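Local coordinates for lipoate-protein ligase 1 (Plasmodium falciparum, PDB 5T8U) that is a lipoate-protein ligase of two parts, with a ligase-family domain holding lipoic acid in its pocket and a smaller C-terminal domain beside it, at residues Gln71-Trp74 with Asn78-Asn81; Ile134-Lys137 with Asp143-Val146; Glu223-Tyr228 with Asn239-His244; Asp318-Ile323 with Asn348-Val353. All coordinates share one frame; numbering follows the deposited sequence.

Contact 4 is the one fully buried contact; contact 3 lies on the surface, and contacts 1 and 2 are partly buried. Contacts 1 and 4 join helix to helix through apolar side chains with no hydrogen bond across, but contact 1 ties two short successive helices, whereas contact 4 brings together segments with 24 residues of chain between them in the C-terminal domain. Contact 2 differs in kind: backbone hydrogen bonds make a hairpin at one edge of the large sheet, with D143 at its end close to lipoic acid. Contact 3, at residues 223-228 and 239-244, is a loose touch of a helix by the strand-like run that leads to the sheet's other outermost strand, 244-245.

Contact 1: residues Gln71-Trp74 with Asn78-Asn81; sequences QNIW and NLKN
The indole of W74 meets methyl CD1 of L79 obliquely at its six-membered ring, where CD1 stands 3.3 Å from CZ3 of W74. The same methyl is 3.5 Å from CE3 of W74, so the touch spreads over that corner of the ring and does not rest on a single atom. One face of the indole receives a neighbour from its own segment: CG2 of I73 stands 3.5 Å above the ring plane, offset toward the rim. At the ring edge, in its plane, lies the amide nitrogen ND2 of N72. These residues belong to two short consecutive helices, 73-76 and 79-84, in the ligase-family domain; W74 and N78 come closest in backbone, their CA atoms 7.2 Å apart. Each helix has an asparagine at its N-cap, N72 and N78, and OD1 of N72 accepts a hydrogen bond from the backbone N of S75. L79 joins the two helices by splitting its fork. While CD1 goes to W74, CD2 goes to I73, 3.6 Å from CD1 of I73 and 3.8 Å from CG1 of I73. I73 reaches it with an extended chain, CG1 anti to the backbone N (chi1 -173°), and the two side chains cross at about a right angle. No hydrogen bond runs between the segments. I73 is the buried member, also touching I67 and Y272, whereas W74 is an exposed residue that touches a crystal neighbour. Just before N72, the carbonyl O of Q71 is hydrogen-bonded by NH1 of R91.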
loop_
_atom_site.group_PDB
_atom_site.type_symbol
_atom_site.label_atom_id
_atom_site.label_comp_id
_atom_site.label_asym_id
_atom_site.label_seq_id
_atom_site.Cartn_x
_atom_site.Cartn_y
_atom_site.Cartn_z
ATOM N N GLN A 71 1.532 11.600 2.543
ATOM C CA GLN A 71 0.598 12.275 3.430
ATOM C C GLN A 71 1.338 13.083 4.492
ATOM O O GLN A 71 2.495 12.814 4.825
ATOM C CB GLN A 71 -0.331 11.262 4.099
ATOM C CG GLN A 71 -1.653 11.060 3.387
ATOM C CD GLN A 71 -2.656 10.305 4.236
ATOM O OE1 GLN A 71 -2.365 9.223 4.745
ATOM N NE2 GLN A 71 -3.844 10.877 4.399
ATOM N N ASN A 72 0.647 14.091 5.021
ATOM C CA ASN A 72 1.164 14.930 6.095
ATOM C C ASN A 72 0.657 14.381 7.422
ATOM O O ASN A 72 -0.556 14.311 7.647
ATOM C CB ASN A 72 0.732 16.383 5.905
ATOM C CG ASN A 72 1.098 17.262 7.086
ATOM O OD1 ASN A 72 0.398 17.280 8.099
ATOM N ND2 ASN A 72 2.191 18.005 6.958
ATOM N N ILE A 73 1.586 13.999 8.301
ATOM C CA ILE A 73 1.206 13.325 9.541
ATOM C C ILE A 73 0.369 14.246 10.421
ATOM O O ILE A 73 -0.563 13.799 11.101
ATOM C CB ILE A 73 2.461 12.822 10.278
ATOM C CG1 ILE A 73 2.057 11.972 11.485
ATOM C CG2 ILE A 73 3.339 13.996 10.712
ATOM C CD1 ILE A 73 3.214 11.260 12.159
ATOM N N TRP A 74 0.677 15.544 10.416
ATOM C CA TRP A 74 0.039 16.467 11.348
ATOM C C TRP A 74 -1.418 16.738 11.000
ATOM O O TRP A 74 -2.196 17.099 11.888
ATOM C CB TRP A 74 0.814 17.784 11.389
ATOM C CG TRP A 74 2.280 17.585 11.574
ATOM C CD1 TRP A 74 3.226 17.506 10.596
ATOM C CD2 TRP A 74 2.971 17.426 12.817
ATOM N NE1 TRP A 74 4.466 17.309 11.152
ATOM C CE2 TRP A 74 4.337 17.257 12.515
ATOM C CE3 TRP A 74 2.569 17.410 14.156
ATOM C CZ2 TRP A 74 5.302 17.078 13.502
ATOM C CZ3 TRP A 74 3.528 17.233 15.134
ATOM C CH2 TRP A 74 4.876 17.067 14.802
ATOM N N ASN A 78 -3.948 12.693 15.217
ATOM C CA ASN A 78 -3.950 13.434 16.477
ATOM C C ASN A 78 -2.901 12.778 17.373
ATOM O O ASN A 78 -3.199 11.959 18.242
ATOM C CB ASN A 78 -5.340 13.436 17.108
ATOM C CG ASN A 78 -5.387 14.206 18.412
ATOM O OD1 ASN A 78 -5.694 13.648 19.465
ATOM N ND2 ASN A 78 -5.073 15.495 18.349
ATOM N N LEU A 79 -1.644 13.164 17.142
ATOM C CA LEU A 79 -0.508 12.450 17.720
ATOM C C LEU A 79 -0.613 12.334 19.235
ATOM O O LEU A 79 -0.183 11.333 19.818
ATOM C CB LEU A 79 0.791 13.157 17.333
ATOM C CG LEU A 79 1.052 13.283 15.831
ATOM C CD1 LEU A 79 2.164 14.280 15.570
ATOM C CD2 LEU A 79 1.392 11.930 15.232
ATOM N N LYS A 80 -1.166 13.356 19.892
ATOM C CA LYS A 80 -1.251 13.347 21.350
ATOM C C LYS A 80 -1.893 12.060 21.857
ATOM O O LYS A 80 -1.350 11.381 22.736
ATOM C CB LYS A 80 -2.036 14.568 21.833
ATOM N N ASN A 81 -3.057 11.708 21.307
ATOM C CA ASN A 81 -3.744 10.501 21.752
ATOM C C ASN A 81 -3.007 9.242 21.323
ATOM O O ASN A 81 -3.102 8.211 21.997
ATOM C CB ASN A 81 -5.173 10.492 21.216
ATOM C CG ASN A 81 -5.933 11.744 21.590
ATOM O OD1 ASN A 81 -5.333 12.765 21.925
ATOM N ND2 ASN A 81 -7.255 11.675 21.543
#

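Contact 2: residues Ile134-Lys137 with Asp143-Val146; sequences IEAK and DITV
K137 and T145 grip each other through two backbone hydrogen bonds, the mark of an antiparallel hydrogen-bonded pair. N of T145 donates to O of K137 at 2.7 Å, nearly along the C=O axis. In return N of K137 donates to O of T145 at 2.8 Å, with the donor tilted 20° from the carbonyl plane. The hydroxyl OG1 of T145 adds a weak third bond to O of K137 at 3.4 Å; its first torsion (chi1 63°) sets OG1 between the backbone N and the carbonyl carbon. CA of I144 also approaches that oxygen at 3.4 Å, a CA-H...O contact that brings to three the groups gathered round this one carbonyl. Packing continues along the chain. CG2 of I144 lies 3.9 Å from CB of A136, and further out CG2 of V146 meets CG2 of I134 at 3.6 Å, the two side chains crossing at a slant. Behind them helix 117-132 closes the apolar side: L125 touches A136, L128 touches I134, and F121 and I124 touch I144. The chain of K137, extended beyond CG, leads away from the contact. D143, at the far end, touches K150 and has its side chain about 4 Å from lipoic acid. The whole is a beta-hairpin, whose strand 137-138 forms one edge of the eight-stranded mixed sheet and whose turn carries N142 of the lipoic acid pocket.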
loop_
_atom_site.group_PDB
_atom_site.type_symbol
_atom_site.label_atom_id
_atom_site.label_comp_id
_atom_site.label_asym_id
_atom_site.label_seq_id
_atom_site.Cartn_x
_atom_site.Cartn_y
_atom_site.Cartn_z
ATOM N N ILE A 134 -20.541 -14.501 1.832
ATOM C CA ILE A 134 -20.541 -13.048 1.951
ATOM C C ILE A 134 -20.444 -12.476 0.543
ATOM O O ILE A 134 -19.395 -12.563 -0.104
ATOM C CB ILE A 134 -19.393 -12.555 2.843
ATOM C CG1 ILE A 134 -19.683 -12.905 4.305
ATOM C CG2 ILE A 134 -19.190 -11.044 2.689
ATOM C CD1 ILE A 134 -18.525 -12.654 5.252
ATOM N N GLU A 135 -21.540 -11.893 0.067
ATOM C CA GLU A 135 -21.581 -11.292 -1.261
ATOM C C GLU A 135 -20.980 -9.894 -1.183
ATOM O O GLU A 135 -21.608 -8.966 -0.662
ATOM C CB GLU A 135 -23.015 -11.261 -1.782
ATOM C CG GLU A 135 -23.499 -12.608 -2.296
ATOM C CD GLU A 135 -25.008 -12.751 -2.238
ATOM O OE1 GLU A 135 -25.712 -11.763 -2.534
ATOM O OE2 GLU A 135 -25.490 -13.849 -1.888
ATOM N N ALA A 136 -19.763 -9.744 -1.698
ATOM C CA ALA A 136 -19.020 -8.497 -1.614
ATOM C C ALA A 136 -18.843 -7.890 -3.000
ATOM O O ALA A 136 -18.772 -8.599 -4.008
ATOM C CB ALA A 136 -17.649 -8.720 -0.967
ATOM N N LYS A 137 -18.776 -6.563 -3.035
ATOM C CA LYS A 137 -18.539 -5.810 -4.256
ATOM C C LYS A 137 -17.283 -4.969 -4.088
ATOM O O LYS A 137 -16.922 -4.582 -2.972
ATOM C CB LYS A 137 -19.732 -4.900 -4.591
ATOM C CG LYS A 137 -19.679 -4.281 -5.981
ATOM C CD LYS A 137 -20.880 -3.377 -6.241
ATOM C CE LYS A 137 -20.792 -2.716 -7.609
ATOM N NZ LYS A 137 -22.118 -2.252 -8.107
ATOM N N ASP A 143 -11.057 -0.561 -2.974
ATOM C CA ASP A 143 -11.940 -0.815 -1.844
ATOM C C ASP A 143 -12.864 -1.990 -2.124
ATOM O O ASP A 143 -13.230 -2.260 -3.271
ATOM C CB ASP A 143 -12.779 0.420 -1.505
ATOM C CG ASP A 143 -11.979 1.482 -0.785
ATOM O OD1 ASP A 143 -10.743 1.326 -0.687
ATOM O OD2 ASP A 143 -12.583 2.467 -0.310
ATOM N N ILE A 144 -13.239 -2.682 -1.050
ATOM C CA ILE A 144 -14.219 -3.760 -1.093
ATOM C C ILE A 144 -15.325 -3.418 -0.107
ATOM O O ILE A 144 -15.053 -3.148 1.070
ATOM C CB ILE A 144 -13.598 -5.128 -0.752
ATOM C CG1 ILE A 144 -12.383 -5.412 -1.640
ATOM C CG2 ILE A 144 -14.640 -6.236 -0.902
ATOM C CD1 ILE A 144 -11.602 -6.651 -1.233
ATOM N N THR A 145 -16.562 -3.421 -0.587
ATOM C CA THR A 145 -17.728 -3.207 0.252
ATOM C C THR A 145 -18.556 -4.483 0.330
ATOM O O THR A 145 -18.484 -5.352 -0.543
ATOM C CB THR A 145 -18.593 -2.059 -0.285
ATOM O OG1 THR A 145 -19.099 -2.403 -1.582
ATOM C CG2 THR A 145 -17.782 -0.770 -0.381
ATOM N N VAL A 146 -19.338 -4.590 1.402
ATOM C CA VAL A 146 -20.265 -5.694 1.588
ATOM C C VAL A 146 -21.712 -5.216 1.568
ATOM O O VAL A 146 -22.588 -5.897 1.030
ATOM C CB VAL A 146 -19.952 -6.459 2.894
ATOM C CG1 VAL A 146 -20.225 -5.595 4.122
ATOM C CG2 VAL A 146 -20.741 -7.758 2.951
#

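Contact 3: residues Glu223-Tyr228 with Asn239-His244; sequences EFTKFY and NDITVH
T225 gives up the largest share of surface here, set against I241 and D240, which lie exposed. Its CB points toward the passing chain from the last turn of helix 213-227, and the closest CA atoms, those of T225 and I241, are 7.2 Å apart. The two branches of T225 have separate tasks. Methyl CG2, anti to the backbone N, reaches the carbonyl O of D240 at 4.0 Å, a plain van der Waals touch. The hydroxyl OG1, placed beside the backbone N (chi1 -51°), folds back to hydrogen-bond with the carbonyl of I221 one turn earlier in the helix; its nearest neighbour across the contact is CG1 of I241 at 4.2 Å. D240 thus takes part through its backbone, its carboxylate OD1 coming no nearer than 5.7 Å, to CG2 of T225. I241 also rests on I221 and K222, on the same flank of the helix. No hydrogen bond crosses and little surface is buried, so the seam is light; D240 and I241 also touch a crystal neighbour. On the inner side, F224 touches V14 and F227 touches I123 of helix 117-132. The arrangement is that of an alpha/beta layer: a helix packs beside the large mixed sheet, and the chain after it passes across its last turn to reach the edge strand 244-245, where H244 is hydrogen-bonded to V14 and V16 of strand 13-17.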
loop_
_atom_site.group_PDB
_atom_site.type_symbol
_atom_site.label_atom_id
_atom_site.label_comp_id
_atom_site.label_asym_id
_atom_site.label_seq_id
_atom_site.Cartn_x
_atom_site.Cartn_y
_atom_site.Cartn_z
ATOM N N GLU A 223 -8.420 -20.281 -2.156
ATOM C CA GLU A 223 -8.858 -19.662 -3.404
ATOM C C GLU A 223 -7.702 -19.067 -4.199
ATOM O O GLU A 223 -7.834 -18.881 -5.412
ATOM C CB GLU A 223 -9.904 -18.585 -3.117
ATOM C CG GLU A 223 -11.275 -19.138 -2.767
ATOM C CD GLU A 223 -11.911 -19.894 -3.918
ATOM O OE1 GLU A 223 -12.939 -20.568 -3.696
ATOM O OE2 GLU A 223 -11.383 -19.816 -5.047
ATOM N N PHE A 224 -6.581 -18.761 -3.547
ATOM C CA PHE A 224 -5.397 -18.286 -4.256
ATOM C C PHE A 224 -4.775 -19.406 -5.084
ATOM O O PHE A 224 -4.708 -19.328 -6.322
ATOM C CB PHE A 224 -4.402 -17.726 -3.234
ATOM C CG PHE A 224 -3.082 -17.304 -3.815
ATOM C CD1 PHE A 224 -2.929 -16.052 -4.388
ATOM C CD2 PHE A 224 -1.984 -18.145 -3.752
ATOM C CE1 PHE A 224 -1.709 -15.658 -4.905
ATOM C CE2 PHE A 224 -0.764 -17.758 -4.268
ATOM C CZ PHE A 224 -0.626 -16.511 -4.846
ATOM N N THR A 225 -4.329 -20.470 -4.411
ATOM C CA THR A 225 -3.772 -21.624 -5.110
ATOM C C THR A 225 -4.732 -22.127 -6.181
ATOM O O THR A 225 -4.332 -22.391 -7.322
ATOM C CB THR A 225 -3.461 -22.734 -4.102
ATOM O OG1 THR A 225 -2.675 -22.200 -3.029
ATOM C CG2 THR A 225 -2.697 -23.871 -4.766
ATOM N N LYS A 226 -6.011 -22.263 -5.828
ATOM C CA LYS A 226 -7.003 -22.730 -6.789
ATOM C C LYS A 226 -7.119 -21.774 -7.967
ATOM O O LYS A 226 -7.243 -22.207 -9.119
ATOM C CB LYS A 226 -8.355 -22.902 -6.100
ATOM C CG LYS A 226 -9.519 -23.136 -7.048
ATOM C CD LYS A 226 -10.750 -23.605 -6.290
ATOM C CE LYS A 226 -12.022 -22.986 -6.846
ATOM N NZ LYS A 226 -13.208 -23.322 -6.010
ATOM N N PHE A 227 -7.086 -20.466 -7.702
ATOM C CA PHE A 227 -7.153 -19.499 -8.791
ATOM C C PHE A 227 -6.002 -19.701 -9.764
ATOM O O PHE A 227 -6.194 -19.636 -10.984
ATOM C CB PHE A 227 -7.142 -18.071 -8.247
ATOM C CG PHE A 227 -7.131 -17.017 -9.324
ATOM C CD1 PHE A 227 -5.933 -16.537 -9.832
ATOM C CD2 PHE A 227 -8.317 -16.515 -9.835
ATOM C CE1 PHE A 227 -5.920 -15.572 -10.826
ATOM C CE2 PHE A 227 -8.309 -15.549 -10.828
ATOM C CZ PHE A 227 -7.109 -15.079 -11.324
ATOM N N TYR A 228 -4.798 -19.949 -9.251
ATOM C CA TYR A 228 -3.647 -20.148 -10.122
ATOM C C TYR A 228 -3.426 -21.610 -10.494
ATOM O O TYR A 228 -2.362 -21.947 -11.025
ATOM C CB TYR A 228 -2.388 -19.570 -9.474
ATOM C CG TYR A 228 -2.407 -18.059 -9.401
ATOM C CD1 TYR A 228 -2.447 -17.289 -10.557
ATOM C CD2 TYR A 228 -2.388 -17.403 -8.179
ATOM C CE1 TYR A 228 -2.469 -15.910 -10.496
ATOM C CE2 TYR A 228 -2.408 -16.027 -8.110
ATOM C CZ TYR A 228 -2.449 -15.285 -9.268
ATOM O OH TYR A 228 -2.468 -13.912 -9.191
ATOM N N ASN A 239 -3.728 -32.052 -4.775
ATOM C CA ASN A 239 -4.591 -31.066 -4.127
ATOM C C ASN A 239 -3.931 -30.634 -2.817
ATOM O O ASN A 239 -4.341 -31.000 -1.714
ATOM C CB ASN A 239 -5.983 -31.644 -3.899
ATOM C CG ASN A 239 -7.032 -30.572 -3.656
ATOM O OD1 ASN A 239 -6.706 -29.402 -3.452
ATOM N ND2 ASN A 239 -8.300 -30.971 -3.667
ATOM N N ASP A 240 -2.871 -29.840 -2.963
ATOM C CA ASP A 240 -1.999 -29.497 -1.851
ATOM C C ASP A 240 -1.880 -27.986 -1.707
ATOM O O ASP A 240 -2.137 -27.223 -2.641
ATOM C CB ASP A 240 -0.601 -30.108 -2.034
ATOM C CG ASP A 240 0.108 -29.579 -3.266
ATOM O OD1 ASP A 240 -0.582 -29.104 -4.192
ATOM O OD2 ASP A 240 1.356 -29.638 -3.308
ATOM N N ILE A 241 -1.478 -27.571 -0.508
ATOM C CA ILE A 241 -1.220 -26.176 -0.178
ATOM C C ILE A 241 0.103 -26.115 0.570
ATOM O O ILE A 241 0.416 -27.009 1.363
ATOM C CB ILE A 241 -2.365 -25.571 0.665
ATOM C CG1 ILE A 241 -3.558 -25.228 -0.234
ATOM C CG2 ILE A 241 -1.898 -24.329 1.438
ATOM C CD1 ILE A 241 -4.806 -24.795 0.519
ATOM N N THR A 242 0.881 -25.064 0.316
ATOM C CA THR A 242 2.172 -24.872 0.962
ATOM C C THR A 242 2.249 -23.463 1.527
ATOM O O THR A 242 1.808 -22.503 0.888
ATOM C CB THR A 242 3.329 -25.113 -0.017
ATOM O OG1 THR A 242 3.221 -26.430 -0.572
ATOM C CG2 THR A 242 4.672 -24.978 0.690
ATOM N N VAL A 243 2.822 -23.345 2.724
ATOM C CA VAL A 243 2.872 -22.084 3.457
ATOM C C VAL A 243 4.278 -21.915 4.016
ATOM O O VAL A 243 4.774 -22.794 4.730
ATOM C CB VAL A 243 1.833 -22.037 4.594
ATOM C CG1 VAL A 243 1.917 -20.717 5.355
ATOM C CG2 VAL A 243 0.432 -22.244 4.037
ATOM N N HIS A 244 4.918 -20.795 3.695
ATOM C CA HIS A 244 6.236 -20.464 4.213
ATOM C C HIS A 244 6.125 -19.409 5.308
ATOM O O HIS A 244 5.263 -18.528 5.264
ATOM C CB HIS A 244 7.153 -19.955 3.098
ATOM C CG HIS A 244 7.620 -21.024 2.161
ATOM N ND1 HIS A 244 6.817 -21.553 1.173
ATOM C CD2 HIS A 244 8.809 -21.663 2.060
ATOM C CE1 HIS A 244 7.492 -22.471 0.505
ATOM N NE2 HIS A 244 8.703 -22.558 1.024
#

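Contact 4: residues Asp318-Ile323 with Asn348-Val353; sequences DHLKSI and NYLDEV
L320 faces two side chains on the opposing helix and meets each in a different manner. Against L350 it slides past, the two side chains running in opposite directions, with CD2 of L320 3.6 Å from CD1 of L350. Against V353 it comes tip to tip, CD1 of L320 standing 3.9 Å from CG1 of V353. One leucine fork is therefore shared between residues three apart on helix 347-357, about one turn, each methyl having its own partner. The CB atoms of L320 and V353 both point toward the other helix. L350 starts off at an angle, and its side chain comes nearer only beyond CB, where CG lies anti to the backbone N (chi1 -169°). L320 carries its CG instead anti to the carbonyl carbon (chi1 -63°), with an extended second torsion. The closest CA atoms, those of L320 and L350, are 8.6 Å apart, a distance bridged by the side chains. Around this meeting F339 of helix 332-341 touches both leucines, I307 of strand 302-309 lies against L320, and V344 adjoins L350, so the contact is part of the core between the three helices and the antiparallel sheet of the C-terminal domain. At the start of segment 318-323, OD2 of D318 forms a salt bridge with NZ of K69, in the ligase-family domain. Between segments 318-323 and 348-353 there is no hydrogen bond or salt bridge: methyl meets methyl alone, consistent with a joint that rests on close apolar packing and, probably, the exclusion of water.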
loop_
_atom_site.group_PDB
_atom_site.type_symbol
_atom_site.label_atom_id
_atom_site.label_comp_id
_atom_site.label_asym_id
_atom_site.label_seq_id
_atom_site.Cartn_x
_atom_site.Cartn_y
_atom_site.Cartn_z
ATOM N N ASP A 318 5.145 11.709 -7.968
ATOM C CA ASP A 318 6.576 11.958 -8.110
ATOM C C ASP A 318 6.863 12.730 -9.392
ATOM O O ASP A 318 7.659 13.682 -9.391
ATOM C CB ASP A 318 7.347 10.638 -8.082
ATOM C CG ASP A 318 7.357 10.000 -6.707
ATOM O OD1 ASP A 318 7.373 10.746 -5.705
ATOM O OD2 ASP A 318 7.349 8.754 -6.626
ATOM N N HIS A 319 6.210 12.348 -10.493
ATOM C CA HIS A 319 6.354 13.103 -11.731
ATOM C C HIS A 319 5.932 14.556 -11.549
ATOM O O HIS A 319 6.505 15.449 -12.182
ATOM C CB HIS A 319 5.543 12.441 -12.845
ATOM C CG HIS A 319 6.227 11.264 -13.468
ATOM N ND1 HIS A 319 5.548 10.133 -13.867
ATOM C CD2 HIS A 319 7.529 11.045 -13.770
ATOM C CE1 HIS A 319 6.402 9.267 -14.382
ATOM N NE2 HIS A 319 7.610 9.796 -14.334
ATOM N N LEU A 320 4.941 14.816 -10.692
ATOM C CA LEU A 320 4.637 16.199 -10.335
ATOM C C LEU A 320 5.786 16.820 -9.551
ATOM O O LEU A 320 6.187 17.957 -9.823
ATOM C CB LEU A 320 3.340 16.275 -9.527
ATOM C CG LEU A 320 2.034 15.833 -10.200
ATOM C CD1 LEU A 320 0.846 16.191 -9.319
ATOM C CD2 LEU A 320 1.874 16.440 -11.586
ATOM N N LYS A 321 6.332 16.084 -8.579
ATOM C CA LYS A 321 7.453 16.586 -7.794
ATOM C C LYS A 321 8.645 16.961 -8.662
ATOM O O LYS A 321 9.473 17.775 -8.237
ATOM C CB LYS A 321 7.881 15.544 -6.758
ATOM C CG LYS A 321 7.133 15.628 -5.436
ATOM C CD LYS A 321 7.428 14.417 -4.561
ATOM C CE LYS A 321 6.867 14.582 -3.156
ATOM N NZ LYS A 321 7.749 15.413 -2.291
ATOM N N SER A 322 8.754 16.395 -9.866
ATOM C CA SER A 322 9.852 16.768 -10.752
ATOM C C SER A 322 9.820 18.240 -11.147
ATOM O O SER A 322 10.776 18.716 -11.770
ATOM C CB SER A 322 9.831 15.902 -12.013
ATOM O OG SER A 322 8.751 16.254 -12.859
ATOM N N ILE A 323 8.754 18.973 -10.808
ATOM C CA ILE A 323 8.688 20.390 -11.151
ATOM C C ILE A 323 9.626 21.208 -10.273
ATOM O O ILE A 323 10.080 22.285 -10.674
ATOM C CB ILE A 323 7.238 20.903 -11.039
ATOM C CG1 ILE A 323 7.118 22.295 -11.671
ATOM C CG2 ILE A 323 6.798 20.943 -9.582
ATOM C CD1 ILE A 323 5.710 22.869 -11.673
ATOM N N ASN A 348 -5.107 11.433 -18.026
ATOM C CA ASN A 348 -6.295 12.194 -17.645
ATOM C C ASN A 348 -6.062 12.945 -16.338
ATOM O O ASN A 348 -6.299 14.156 -16.250
ATOM C CB ASN A 348 -7.500 11.262 -17.522
ATOM C CG ASN A 348 -7.838 10.565 -18.826
ATOM O OD1 ASN A 348 -7.400 9.442 -19.073
ATOM N ND2 ASN A 348 -8.623 11.229 -19.668
ATOM N N TYR A 349 -5.594 12.234 -15.309
ATOM C CA TYR A 349 -5.292 12.883 -14.038
ATOM C C TYR A 349 -4.301 14.023 -14.225
ATOM O O TYR A 349 -4.468 15.101 -13.646
ATOM C CB TYR A 349 -4.745 11.861 -13.040
ATOM C CG TYR A 349 -5.766 10.867 -12.522
ATOM C CD1 TYR A 349 -7.061 10.831 -13.028
ATOM C CD2 TYR A 349 -5.435 9.968 -11.515
ATOM C CE1 TYR A 349 -7.991 9.925 -12.551
ATOM C CE2 TYR A 349 -6.358 9.058 -11.033
ATOM C CZ TYR A 349 -7.633 9.042 -11.554
ATOM O OH TYR A 349 -8.553 8.139 -11.074
ATOM N N LEU A 350 -3.262 13.809 -15.035
ATOM C CA LEU A 350 -2.282 14.864 -15.264
ATOM C C LEU A 350 -2.923 16.070 -15.939
ATOM O O LEU A 350 -2.671 17.216 -15.548
ATOM C CB LEU A 350 -1.120 14.332 -16.102
ATOM C CG LEU A 350 0.102 15.250 -16.194
ATOM C CD1 LEU A 350 0.821 15.344 -14.854
ATOM C CD2 LEU A 350 1.057 14.776 -17.277
ATOM N N ASP A 351 -3.759 15.835 -16.955
ATOM C CA ASP A 351 -4.455 16.939 -17.609
ATOM C C ASP A 351 -5.276 17.736 -16.605
ATOM O O ASP A 351 -5.212 18.971 -16.572
ATOM C CB ASP A 351 -5.350 16.414 -18.731
ATOM C CG ASP A 351 -4.560 15.861 -19.898
ATOM O OD1 ASP A 351 -5.184 15.492 -20.915
ATOM O OD2 ASP A 351 -3.319 15.782 -19.793
ATOM N N GLU A 352 -6.059 17.045 -15.775
ATOM C CA GLU A 352 -6.881 17.739 -14.788
ATOM C C GLU A 352 -6.018 18.537 -13.814
ATOM O O GLU A 352 -6.336 19.689 -13.489
ATOM C CB GLU A 352 -7.752 16.730 -14.039
ATOM C CG GLU A 352 -8.842 17.356 -13.190
ATOM C CD GLU A 352 -9.763 16.322 -12.570
ATOM O OE1 GLU A 352 -9.367 15.139 -12.498
ATOM O OE2 GLU A 352 -10.883 16.692 -12.159
ATOM N N VAL A 353 -4.914 17.948 -13.350
ATOM C CA VAL A 353 -4.072 18.622 -12.367
ATOM C C VAL A 353 -3.434 19.869 -12.969
ATOM O O VAL A 353 -3.399 20.928 -12.333
ATOM C CB VAL A 353 -3.014 17.649 -11.811
ATOM C CG1 VAL A 353 -1.997 18.382 -10.935
ATOM C CG2 VAL A 353 -3.689 16.549 -11.003
#